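Local coordinates for ribulose-bisphosphate carboxylase (Alicyclobacillus acidocaldarius subsp. acidocaldarius, PDB 4NAS), which belongs to the ribulose-bisphosphate carboxylase large-chain family and joins a smaller N-terminal domain to a TIM-barrel catalytic domain in a two-subunit assembly, at residues Ile80-Ala85 / Val96-Lys101; Val145-Lys150 / Gly165-Gly170; Arg194-Lys199 / Thr211-Asn216. All coordinates share one frame; numbering follows the deposited sequence.

Interaction 1 of 3, residues Ile80-Ala85 / Val96-Lys101; sequences IAYPVA and VTVFGK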
ATOM      1  N   ILE B  80     -14.264   9.481  14.349  1.00 23.03           N
ATOM      2  CA  ILE B  80     -13.712  10.825  14.121  1.00 25.59           C
ATOM      3  C   ILE B  80     -14.225  11.396  12.785  1.00 24.78           C
ATOM      4  O   ILE B  80     -14.226  10.690  11.764  1.00 23.13           O
ATOM      5  CB  ILE B  80     -12.161  10.817  14.097  1.00 23.49           C
ATOM      6  CG1 ILE B  80     -11.582  10.217  15.385  1.00 24.84           C
ATOM      7  CG2 ILE B  80     -11.611  12.223  13.872  1.00 23.65           C
ATOM      8  CD1 ILE B  80     -11.966  10.985  16.662  1.00 27.38           C
ATOM      9  N   ALA B  81     -14.685  12.649  12.795  1.00 25.67           N
ATOM     10  CA  ALA B  81     -15.125  13.325  11.570  1.00 29.19           C
ATOM     11  C   ALA B  81     -14.031  14.240  11.003  1.00 29.39           C
ATOM     12  O   ALA B  81     -13.561  15.148  11.690  1.00 30.94           O
ATOM     13  CB  ALA B  81     -16.397  14.116  11.823  1.00 33.97           C
ATOM     14  N   TYR B  82     -13.635  13.981   9.759  1.00 22.32           N
ATOM     15  CA  TYR B  82     -12.617  14.768   9.049  1.00 27.70           C
ATOM     16  C   TYR B  82     -13.264  15.571   7.931  1.00 27.86           C
ATOM     17  O   TYR B  82     -13.730  14.995   6.944  1.00 35.18           O
ATOM     18  CB  TYR B  82     -11.560  13.852   8.410  1.00 19.09           C
ATOM     19  CG  TYR B  82     -10.821  12.984   9.397  1.00 29.18           C
ATOM     20  CD1 TYR B  82     -11.351  11.754   9.794  1.00 17.95           C
ATOM     21  CD2 TYR B  82      -9.600  13.378   9.935  1.00 25.97           C
ATOM     22  CE1 TYR B  82     -10.696  10.957  10.692  1.00 20.82           C
ATOM     23  CE2 TYR B  82      -8.925  12.555  10.837  1.00 34.54           C
ATOM     24  CZ  TYR B  82      -9.490  11.347  11.208  1.00 17.80           C
ATOM     25  OH  TYR B  82      -8.874  10.507  12.100  1.00 21.92           O
ATOM     26  N   PRO B  83     -13.279  16.901   8.070  1.00 28.44           N
ATOM     27  CA  PRO B  83     -13.953  17.772   7.100  1.00 25.34           C
ATOM     28  C   PRO B  83     -13.425  17.500   5.706  1.00 25.72           C
ATOM     29  O   PRO B  83     -12.215  17.373   5.535  1.00 28.78           O
ATOM     30  CB  PRO B  83     -13.533  19.181   7.548  1.00 25.05           C
ATOM     31  CG  PRO B  83     -13.258  19.047   9.005  1.00 29.53           C
ATOM     32  CD  PRO B  83     -12.677  17.654   9.185  1.00 22.88           C
ATOM     33  N   VAL B  84     -14.312  17.403   4.722  1.00 27.41           N
ATOM     34  CA  VAL B  84     -13.907  17.014   3.370  1.00 30.71           C
ATOM     35  C   VAL B  84     -13.065  18.099   2.696  1.00 31.34           C
ATOM     36  O   VAL B  84     -12.302  17.834   1.765  1.00 30.72           O
ATOM     37  CB  VAL B  84     -15.158  16.686   2.518  1.00 40.00           C
ATOM     38  CG1 VAL B  84     -14.811  16.472   1.038  1.00 41.13           C
ATOM     39  CG2 VAL B  84     -15.837  15.465   3.087  1.00 37.29           C
ATOM     40  N   ALA B  85     -13.185  19.324   3.200  1.00 26.20           N
ATOM     41  CA  ALA B  85     -12.465  20.446   2.634  1.00 28.32           C
ATOM     42  C   ALA B  85     -10.962  20.327   2.783  1.00 31.04           C
ATOM     43  O   ALA B  85     -10.232  21.068   2.134  1.00 30.59           O
ATOM     44  CB  ALA B  85     -12.949  21.753   3.246  1.00 27.65           C
ATOM     45  N   VAL B  96      -3.907   9.080   4.049  1.00 16.00           N
ATOM     46  CA  VAL B  96      -2.918   9.737   4.922  1.00 16.16           C
ATOM     47  C   VAL B  96      -3.622  10.487   6.049  1.00 17.84           C
ATOM     48  O   VAL B  96      -3.115  10.592   7.176  1.00 17.09           O
ATOM     49  CB  VAL B  96      -2.052  10.719   4.151  1.00 16.77           C
ATOM     50  CG1 VAL B  96      -1.297  11.679   5.125  1.00 17.46           C
ATOM     51  CG2 VAL B  96      -1.055   9.997   3.269  1.00 16.79           C
ATOM     52  N   THR B  97      -4.800  11.000   5.734  1.00 17.05           N
ATOM     53  CA  THR B  97      -5.607  11.709   6.732  1.00 21.52           C
ATOM     54  C   THR B  97      -6.236  10.741   7.743  1.00 20.20           C
ATOM     55  O   THR B  97      -6.105  10.933   8.951  1.00 20.38           O
ATOM     56  CB  THR B  97      -6.681  12.559   6.048  1.00 17.19           C
ATOM     57  OG1 THR B  97      -6.047  13.490   5.153  1.00 17.74           O
ATOM     58  CG2 THR B  97      -7.559  13.298   7.086  1.00 19.55           C
ATOM     59  N   VAL B  98      -6.901   9.686   7.269  1.00 23.77           N
ATOM     60  CA  VAL B  98      -7.670   8.843   8.199  1.00 15.72           C
ATOM     61  C   VAL B  98      -6.885   7.726   8.891  1.00 15.54           C
ATOM     62  O   VAL B  98      -7.316   7.225   9.935  1.00 17.30           O
ATOM     63  CB  VAL B  98      -8.955   8.266   7.552  1.00 17.12           C
ATOM     64  CG1 VAL B  98      -9.808   9.378   6.930  1.00 15.95           C
ATOM     65  CG2 VAL B  98      -8.616   7.199   6.519  1.00 20.07           C
ATOM     66  N   PHE B  99      -5.756   7.321   8.308  1.00 15.38           N
ATOM     67  CA  PHE B  99      -4.984   6.190   8.829  1.00 19.84           C
ATOM     68  C   PHE B  99      -3.542   6.308   8.333  1.00 23.16           C
ATOM     69  O   PHE B  99      -2.955   5.342   7.838  1.00 20.23           O
ATOM     70  CB  PHE B  99      -5.615   4.850   8.419  1.00 23.27           C
ATOM     71  CG  PHE B  99      -5.453   3.748   9.459  1.00 25.75           C
ATOM     72  CD1 PHE B  99      -5.802   3.964  10.781  1.00 21.37           C
ATOM     73  CD2 PHE B  99      -4.940   2.508   9.104  1.00 19.53           C
ATOM     74  CE1 PHE B  99      -5.658   2.960  11.726  1.00 16.19           C
ATOM     75  CE2 PHE B  99      -4.785   1.496  10.045  1.00 22.20           C
ATOM     76  CZ  PHE B  99      -5.135   1.718  11.356  1.00 22.89           C
ATOM     77  N   GLY B 100      -2.988   7.510   8.473  1.00 16.09           N
ATOM     78  CA  GLY B 100      -1.640   7.802   7.994  1.00 17.53           C
ATOM     79  C   GLY B 100      -0.674   7.586   9.140  1.00 26.01           C
ATOM     80  O   GLY B 100      -0.172   6.468   9.370  1.00 19.62           O
ATOM     81  N   LYS B 101      -0.436   8.665   9.876  1.00 30.29           N
ATOM     82  CA  LYS B 101       0.305   8.582  11.121  1.00 28.33           C
ATOM     83  C   LYS B 101      -0.460   7.725  12.123  1.00 21.95           C
ATOM     84  O   LYS B 101       0.142   7.047  12.941  1.00 20.15           O
ATOM     85  CB  LYS B 101       0.531   9.973  11.704  1.00 28.66           C
ATOM     86  CG  LYS B 101       1.305   9.950  13.003  1.00 39.76           C
ATOM     87  CD  LYS B 101       0.744  10.933  14.007  1.00 48.68           C
ATOM     88  CE  LYS B 101       1.166  12.349  13.680  1.00 53.12           C
ATOM     89  NZ  LYS B 101       0.389  13.369  14.447  1.00 56.17           N
TER
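Tyr82, on an inner strand of the N-terminal alpha/beta domain, lays its ring against Thr97 and Val98 at the end of helix 91-99, which packs across one face of the mixed sheet. Strand 73-83 runs between strands 12-22 and 59-68, and the tyrosine side chain rises from it toward the helix. Along the helical segment, Thr97 makes the closest approach to the strand: its methyl CG2 comes within 3.5 Å of Tyr82 CD2, reaching the ring obliquely. With the methyl anti to the backbone N, the threonine divides its two branches: OG1 turns back to bond the carbonyl of Ser93 one turn earlier in the helix, and the carbon branch is left for the ring. The carbonyl of the same residue also comes near, Thr97 O lying off the ring plane, on the Val98 side, 3.8 Å from Tyr82 CE2. Val98 follows with CG1 placed anti to its carbonyl carbon (chi1 -53°), which puts this methyl over one face of the ring, 4.0 Å from Tyr82 CD1. A second tie between helix and sheet runs from the backbone oxygen of Val98 to Tyr17 OH, and Phe99 packs over Tyr17 of strand 12-22 and over Ile108 and Leu110 of strand 108-114. Gly100 makes backbone hydrogen bonds to the second subunit and Lys101 rests on that subunit's Glu179, a calcium ligand, so this end of the helix faces the partner's barrel, as in other members of the family. On the opposite face of the Tyr82 ring from Val98, CG2 of Ile80 lies 3.4 Å above the plane, offset toward the rim.

Interaction 2 of 3, residues Val145-Lys150 / Gly165-Gly170; sequences VMSIFK and GEQAEG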
ATOM      1  N   VAL B 145     -18.279 -17.244 -16.369  1.00 23.30           N
ATOM      2  CA  VAL B 145     -17.333 -18.294 -15.992  1.00 21.83           C
ATOM      3  C   VAL B 145     -15.940 -17.838 -16.368  1.00 22.34           C
ATOM      4  O   VAL B 145     -15.702 -17.442 -17.514  1.00 22.50           O
ATOM      5  CB  VAL B 145     -17.632 -19.654 -16.702  1.00 23.62           C
ATOM      6  CG1 VAL B 145     -16.605 -20.706 -16.323  1.00 31.59           C
ATOM      7  CG2 VAL B 145     -19.046 -20.151 -16.375  1.00 24.02           C
HETATM    8  N   MSE B 146     -15.032 -17.874 -15.396  1.00 20.60           N
HETATM    9  CA  MSE B 146     -13.650 -17.472 -15.630  1.00 21.12           C
HETATM   10  C   MSE B 146     -12.656 -18.586 -15.282  1.00 28.39           C
HETATM   11  O   MSE B 146     -12.781 -19.225 -14.236  1.00 33.40           O
HETATM   12  CB  MSE B 146     -13.323 -16.201 -14.841  1.00 18.85           C
HETATM   13  CG  MSE B 146     -11.888 -15.704 -15.000  1.00 18.69           C
HETATM   14 SE   MSE B 146     -11.771 -13.900 -14.212  0.59 22.87          SE
HETATM   15  CE  MSE B 146     -12.062 -14.410 -12.372  1.00 19.57           C
ATOM     16  N   SER B 147     -11.697 -18.826 -16.179  1.00 23.22           N
ATOM     17  CA  SER B 147     -10.613 -19.802 -15.951  1.00 22.51           C
ATOM     18  C   SER B 147      -9.279 -19.067 -15.705  1.00 27.16           C
ATOM     19  O   SER B 147      -9.090 -17.933 -16.145  1.00 25.77           O
ATOM     20  CB  SER B 147     -10.510 -20.805 -17.123  1.00 25.11           C
ATOM     21  OG  SER B 147      -9.595 -21.860 -16.852  1.00 30.26           O
ATOM     22  N   ILE B 148      -8.378 -19.683 -14.943  1.00 22.61           N
ATOM     23  CA  ILE B 148      -7.073 -19.086 -14.687  1.00 21.43           C
ATOM     24  C   ILE B 148      -5.956 -19.990 -15.197  1.00 22.88           C
ATOM     25  O   ILE B 148      -5.959 -21.182 -14.906  1.00 28.37           O
ATOM     26  CB  ILE B 148      -6.848 -18.867 -13.172  1.00 27.44           C
ATOM     27  CG1 ILE B 148      -8.006 -18.064 -12.567  1.00 24.23           C
ATOM     28  CG2 ILE B 148      -5.496 -18.218 -12.928  1.00 29.37           C
ATOM     29  CD1 ILE B 148      -8.232 -18.289 -11.082  1.00 23.32           C
ATOM     30  N   PHE B 149      -5.008 -19.424 -15.942  1.00 31.52           N
ATOM     31  CA  PHE B 149      -3.809 -20.148 -16.383  1.00 29.52           C
ATOM     32  C   PHE B 149      -3.157 -20.901 -15.237  1.00 26.99           C
ATOM     33  O   PHE B 149      -2.880 -20.330 -14.191  1.00 23.46           O
ATOM     34  CB  PHE B 149      -2.769 -19.192 -16.984  1.00 26.20           C
ATOM     35  CG  PHE B 149      -2.943 -18.955 -18.442  1.00 34.73           C
ATOM     36  CD1 PHE B 149      -3.859 -18.020 -18.903  1.00 34.11           C
ATOM     37  CD2 PHE B 149      -2.206 -19.678 -19.366  1.00 31.25           C
ATOM     38  CE1 PHE B 149      -4.027 -17.823 -20.267  1.00 35.13           C
ATOM     39  CE2 PHE B 149      -2.374 -19.467 -20.719  1.00 28.87           C
ATOM     40  CZ  PHE B 149      -3.281 -18.540 -21.166  1.00 28.28           C
ATOM     41  N   LYS B 150      -2.896 -22.183 -15.429  1.00 29.63           N
ATOM     42  CA  LYS B 150      -2.258 -22.942 -14.357  1.00 31.85           C
ATOM     43  C   LYS B 150      -0.745 -22.674 -14.308  1.00 26.65           C
ATOM     44  O   LYS B 150      -0.112 -22.806 -13.247  1.00 26.33           O
ATOM     45  CB  LYS B 150      -2.568 -24.439 -14.486  1.00 36.20           C
ATOM     46  CG  LYS B 150      -1.885 -25.147 -15.641  1.00 33.82           C
ATOM     47  CD  LYS B 150      -2.369 -26.583 -15.737  1.00 38.00           C
ATOM     48  CE  LYS B 150      -1.703 -27.322 -16.888  1.00 40.89           C
ATOM     49  NZ  LYS B 150      -2.461 -28.548 -17.248  1.00 49.26           N
ATOM     50  N   GLY B 165      -6.177 -22.207 -25.460  1.00 35.42           N
ATOM     51  CA  GLY B 165      -7.157 -22.899 -26.271  1.00 36.90           C
ATOM     52  C   GLY B 165      -7.919 -23.961 -25.504  1.00 44.42           C
ATOM     53  O   GLY B 165      -9.140 -24.057 -25.623  1.00 44.04           O
ATOM     54  N   GLU B 166      -7.193 -24.761 -24.726  1.00 36.76           N
ATOM     55  CA  GLU B 166      -7.796 -25.761 -23.854  1.00 53.26           C
ATOM     56  C   GLU B 166      -8.863 -25.162 -22.952  1.00 34.82           C
ATOM     57  O   GLU B 166      -9.954 -25.698 -22.854  1.00 45.78           O
ATOM     58  CB  GLU B 166      -6.736 -26.467 -23.008  1.00 56.93           C
ATOM     59  CG  GLU B 166      -5.832 -27.407 -23.798  1.00 60.04           C
ATOM     60  CD  GLU B 166      -6.600 -28.526 -24.500  1.00 72.27           C
ATOM     61  OE1 GLU B 166      -6.984 -28.350 -25.680  1.00 71.52           O
ATOM     62  OE2 GLU B 166      -6.807 -29.588 -23.871  1.00 79.18           O
ATOM     63  N   GLN B 167      -8.548 -24.049 -22.294  1.00 33.00           N
ATOM     64  CA  GLN B 167      -9.553 -23.360 -21.479  1.00 31.32           C
ATOM     65  C   GLN B 167     -10.755 -22.872 -22.296  1.00 31.75           C
ATOM     66  O   GLN B 167     -11.903 -23.110 -21.916  1.00 47.44           O
ATOM     67  CB  GLN B 167      -8.932 -22.208 -20.679  1.00 29.46           C
ATOM     68  CG  GLN B 167      -8.073 -22.684 -19.518  1.00 31.58           C
ATOM     69  CD  GLN B 167      -7.101 -21.632 -19.058  1.00 32.37           C
ATOM     70  OE1 GLN B 167      -7.250 -21.048 -17.967  1.00 29.69           O
ATOM     71  NE2 GLN B 167      -6.092 -21.372 -19.879  1.00 28.39           N
ATOM     72  N   ALA B 168     -10.491 -22.235 -23.432  1.00 35.22           N
ATOM     73  CA  ALA B 168     -11.553 -21.661 -24.251  1.00 36.12           C
ATOM     74  C   ALA B 168     -12.439 -22.748 -24.859  1.00 40.69           C
ATOM     75  O   ALA B 168     -13.626 -22.539 -25.107  1.00 35.06           O
ATOM     76  CB  ALA B 168     -10.967 -20.766 -25.340  1.00 33.63           C
ATOM     77  N   GLU B 169     -11.870 -23.924 -25.076  1.00 42.74           N
ATOM     78  CA  GLU B 169     -12.655 -25.007 -25.642  1.00 49.67           C
ATOM     79  C   GLU B 169     -13.740 -25.481 -24.676  1.00 50.42           C
ATOM     80  O   GLU B 169     -14.692 -26.153 -25.075  1.00 47.30           O
ATOM     81  CB  GLU B 169     -11.754 -26.127 -26.171  1.00 55.24           C
ATOM     82  CG  GLU B 169     -11.165 -25.732 -27.526  1.00 63.09           C
ATOM     83  CD  GLU B 169     -10.251 -26.763 -28.142  1.00 73.00           C
ATOM     84  OE1 GLU B 169      -9.405 -27.338 -27.421  1.00 75.87           O
ATOM     85  OE2 GLU B 169     -10.374 -26.982 -29.367  1.00 75.96           O
ATOM     86  N   GLY B 170     -13.610 -25.091 -23.409  1.00 35.31           N
ATOM     87  CA  GLY B 170     -14.644 -25.350 -22.421  1.00 34.49           C
ATOM     88  C   GLY B 170     -15.766 -24.312 -22.396  1.00 34.73           C
ATOM     89  O   GLY B 170     -16.643 -24.374 -21.538  1.00 32.84           O
TER
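Gln167 OE1 is gripped by Ser147 OG, which donates a 2.7 Å hydrogen bond to it, and more weakly by His365 NE2. The serine hydroxyl approaches in the carbonyl plane, on a lone pair, with a C=O...donor angle of 109°. A chi1 of -172° turns Ser147 OG away from its own N and across to the amide, while Gln167 stretches out beyond CG to meet it. At the other end of the amide, NE2 bonds the carbonyl of Ala163 one turn earlier and sits over the centre of the Phe149 ring, 4.0 Å above its plane. Amide and ring planes are 84° apart, so the amide stands almost upright on the aromatic face. With both ends held, the rotation of the buried amide is fixed. Ile148 turns the other way, its side chain about 5 Å from a bound calcium ion. The contact joins helix 157-168 to the chain leaving strand 144-146, within a beta-alpha unit of the TIM barrel; strand 357-359 pairs with that strand on one side, Leu174 bonds the backbone of Ser147, and helix 362-365 contributes His365.

Interaction 3 of 3, residues Arg194-Lys199 / Thr211-Asn216; sequences RAYAAK and TAYAVN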
ATOM      1  N   ARG B 194      -2.724 -10.338 -28.864  1.00 30.06           N
ATOM      2  CA  ARG B 194      -2.897 -10.599 -30.297  1.00 35.57           C
ATOM      3  C   ARG B 194      -3.164 -12.070 -30.571  1.00 37.65           C
ATOM      4  O   ARG B 194      -4.100 -12.414 -31.285  1.00 43.19           O
ATOM      5  CB  ARG B 194      -1.657 -10.180 -31.081  1.00 37.80           C
ATOM      6  CG  ARG B 194      -1.472  -8.683 -31.248  1.00 49.65           C
ATOM      7  CD  ARG B 194      -0.551  -8.376 -32.435  1.00 62.11           C
ATOM      8  NE  ARG B 194      -0.069  -6.997 -32.408  1.00 67.99           N
ATOM      9  CZ  ARG B 194       0.977  -6.586 -31.694  1.00 68.74           C
ATOM     10  NH1 ARG B 194       1.660  -7.446 -30.949  1.00 67.23           N
ATOM     11  NH2 ARG B 194       1.345  -5.313 -31.724  1.00 74.09           N
ATOM     12  N   ALA B 195      -2.336 -12.929 -29.982  1.00 36.04           N
ATOM     13  CA  ALA B 195      -2.350 -14.362 -30.267  1.00 35.92           C
ATOM     14  C   ALA B 195      -3.584 -15.076 -29.721  1.00 38.14           C
ATOM     15  O   ALA B 195      -4.188 -15.897 -30.422  1.00 34.70           O
ATOM     16  CB  ALA B 195      -1.085 -15.019 -29.735  1.00 35.37           C
ATOM     17  N   TYR B 196      -3.947 -14.776 -28.473  1.00 30.02           N
ATOM     18  CA  TYR B 196      -5.107 -15.409 -27.855  1.00 31.78           C
ATOM     19  C   TYR B 196      -6.388 -14.959 -28.555  1.00 33.21           C
ATOM     20  O   TYR B 196      -7.381 -15.681 -28.571  1.00 33.81           O
ATOM     21  CB  TYR B 196      -5.202 -15.103 -26.346  1.00 27.43           C
ATOM     22  CG  TYR B 196      -4.023 -15.558 -25.491  1.00 32.29           C
ATOM     23  CD1 TYR B 196      -2.887 -16.148 -26.054  1.00 30.91           C
ATOM     24  CD2 TYR B 196      -4.057 -15.397 -24.111  1.00 31.45           C
ATOM     25  CE1 TYR B 196      -1.826 -16.543 -25.264  1.00 28.20           C
ATOM     26  CE2 TYR B 196      -3.007 -15.787 -23.321  1.00 28.86           C
ATOM     27  CZ  TYR B 196      -1.897 -16.354 -23.892  1.00 26.92           C
ATOM     28  OH  TYR B 196      -0.870 -16.731 -23.071  1.00 27.15           O
ATOM     29  N   ALA B 197      -6.369 -13.750 -29.108  1.00 34.72           N
ATOM     30  CA  ALA B 197      -7.481 -13.270 -29.920  1.00 38.79           C
ATOM     31  C   ALA B 197      -7.760 -14.204 -31.096  1.00 40.87           C
ATOM     32  O   ALA B 197      -8.901 -14.622 -31.312  1.00 38.73           O
ATOM     33  CB  ALA B 197      -7.200 -11.863 -30.423  1.00 48.83           C
ATOM     34  N   ALA B 198      -6.719 -14.538 -31.856  1.00 42.06           N
ATOM     35  CA  ALA B 198      -6.899 -15.403 -33.016  1.00 49.33           C
ATOM     36  C   ALA B 198      -7.379 -16.801 -32.623  1.00 49.33           C
ATOM     37  O   ALA B 198      -8.294 -17.342 -33.245  1.00 43.82           O
ATOM     38  CB  ALA B 198      -5.616 -15.479 -33.846  1.00 54.06           C
ATOM     39  N   LYS B 199      -6.770 -17.375 -31.587  1.00 48.37           N
ATOM     40  CA  LYS B 199      -7.128 -18.715 -31.141  1.00 37.01           C
ATOM     41  C   LYS B 199      -8.587 -18.718 -30.714  1.00 41.64           C
ATOM     42  O   LYS B 199      -9.347 -19.620 -31.078  1.00 37.59           O
ATOM     43  CB  LYS B 199      -6.230 -19.141 -29.979  1.00 48.46           C
ATOM     44  CG  LYS B 199      -6.366 -20.595 -29.552  1.00 37.24           C
ATOM     45  CD  LYS B 199      -5.906 -21.575 -30.659  1.00 40.96           C
ATOM     46  CE  LYS B 199      -5.697 -22.976 -30.081  1.00 42.89           C
ATOM     47  NZ  LYS B 199      -5.984 -24.066 -31.073  1.00 46.81           N
ATOM     48  N   THR B 211     -14.020 -16.437 -26.365  1.00 37.36           N
ATOM     49  CA  THR B 211     -13.544 -16.369 -24.996  1.00 29.83           C
ATOM     50  C   THR B 211     -12.595 -15.184 -24.856  1.00 24.80           C
ATOM     51  O   THR B 211     -11.664 -15.051 -25.632  1.00 23.23           O
ATOM     52  CB  THR B 211     -12.822 -17.686 -24.649  1.00 33.28           C
ATOM     53  OG1 THR B 211     -13.766 -18.765 -24.656  1.00 28.93           O
ATOM     54  CG2 THR B 211     -12.149 -17.622 -23.305  1.00 21.26           C
ATOM     55  N   ALA B 212     -12.850 -14.323 -23.874  1.00 24.61           N
ATOM     56  CA  ALA B 212     -12.081 -13.087 -23.690  1.00 28.73           C
ATOM     57  C   ALA B 212     -10.840 -13.288 -22.827  1.00 26.32           C
ATOM     58  O   ALA B 212     -10.758 -14.225 -22.051  1.00 26.95           O
ATOM     59  CB  ALA B 212     -12.968 -12.012 -23.079  1.00 28.05           C
ATOM     60  N   TYR B 213      -9.873 -12.390 -22.953  1.00 22.78           N
ATOM     61  CA  TYR B 213      -8.616 -12.548 -22.234  1.00 26.14           C
ATOM     62  C   TYR B 213      -8.368 -11.362 -21.290  1.00 22.33           C
ATOM     63  O   TYR B 213      -8.404 -10.221 -21.712  1.00 23.21           O
ATOM     64  CB  TYR B 213      -7.480 -12.745 -23.247  1.00 19.20           C
ATOM     65  CG  TYR B 213      -6.063 -12.799 -22.689  1.00 21.12           C
ATOM     66  CD1 TYR B 213      -5.766 -13.438 -21.491  1.00 20.79           C
ATOM     67  CD2 TYR B 213      -5.015 -12.234 -23.399  1.00 23.92           C
ATOM     68  CE1 TYR B 213      -4.472 -13.474 -21.002  1.00 19.29           C
ATOM     69  CE2 TYR B 213      -3.738 -12.270 -22.935  1.00 28.35           C
ATOM     70  CZ  TYR B 213      -3.459 -12.888 -21.733  1.00 25.27           C
ATOM     71  OH  TYR B 213      -2.149 -12.910 -21.303  1.00 26.46           O
ATOM     72  N   ALA B 214      -8.147 -11.663 -20.007  1.00 22.63           N
ATOM     73  CA  ALA B 214      -7.704 -10.697 -19.016  1.00 18.26           C
ATOM     74  C   ALA B 214      -6.186 -10.798 -18.804  1.00 23.74           C
ATOM     75  O   ALA B 214      -5.657 -11.783 -18.244  1.00 19.88           O
ATOM     76  CB  ALA B 214      -8.423 -10.909 -17.705  1.00 19.26           C
ATOM     77  N   VAL B 215      -5.500  -9.766 -19.253  1.00 21.58           N
ATOM     78  CA  VAL B 215      -4.056  -9.775 -19.346  1.00 20.54           C
ATOM     79  C   VAL B 215      -3.481  -8.965 -18.196  1.00 19.18           C
ATOM     80  O   VAL B 215      -4.006  -7.915 -17.832  1.00 23.58           O
ATOM     81  CB  VAL B 215      -3.600  -9.227 -20.732  1.00 26.07           C
ATOM     82  CG1 VAL B 215      -4.151  -7.817 -20.986  1.00 18.38           C
ATOM     83  CG2 VAL B 215      -2.102  -9.302 -20.884  1.00 21.56           C
ATOM     84  N   ASN B 216      -2.438  -9.490 -17.579  1.00 20.57           N
ATOM     85  CA  ASN B 216      -1.792  -8.793 -16.479  1.00 21.90           C
ATOM     86  C   ASN B 216      -1.206  -7.437 -16.923  1.00 20.89           C
ATOM     87  O   ASN B 216      -0.406  -7.385 -17.855  1.00 22.27           O
ATOM     88  CB  ASN B 216      -0.719  -9.703 -15.872  1.00 18.21           C
ATOM     89  CG  ASN B 216      -0.443  -9.395 -14.396  1.00 28.57           C
ATOM     90  OD1 ASN B 216      -1.169  -8.629 -13.756  1.00 29.18           O
ATOM     91  ND2 ASN B 216       0.614  -9.998 -13.856  1.00 28.09           N
TER
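Tyr196 and Tyr213 account for nearly all of this buried contact, in which helix 189-207 of the TIM barrel leans on the residue just before strand 214-216. The rings are inclined at 48°, with centroids 4.4 Å apart, so the pair is neither a stack nor an edge-to-face contact. Tyr196 leads with one side of its ring: CD2 lies over the centre of the Tyr213 face, and CE2 comes to 3.3 Å from Tyr213 CZ, close for two carbons. The CB of Val215, two residues along, covers the opposite face of Tyr213, toward the rim, so this ring is held between helix and strand. The first side-chain torsion of Tyr213, 174°, extends the ring out from the backbone toward the helix. Tyr196 in turn stacks on Phe164 and touches Leu160 and Val161, carrying the apolar layer on to helix 157-168. The hydroxyl of Tyr213 makes a second link to helix 189-207, through Arg192 NE, and is also hydrogen-bonded to Asp177 OD1. Asp177 receives the backbone N of Asn216 on OD2. The chemistry thus divides: carbon contacts confine the Tyr213 ring on both faces, leaving its hydroxyl to bond Arg192 and Asp177, the latter a neighbour in sequence of Lys176 and Asp178 of the calcium site.

From the N terminus, interaction 1 comes first, closing the short connection between strand 73-83 and helix 91-99 in the N-terminal domain. The chain then enters the barrel, where interaction 2 closes the link from strand 144-146 to helix 157-168, and interaction 3 the last turns of helix 189-207 and the loop into strand 214-216. All three lie in series; none nests or crosses. Interaction 1 stands alone, its centre 44 Å and 42 Å from those of interactions 2 and 3, across the centre of the chain. The latter two adjoin, with centres 11 Å apart: Phe149 CZ lies 3.5 Å from Tyr196 CE2, joining the loop after strand 144-146 to helix 189-207.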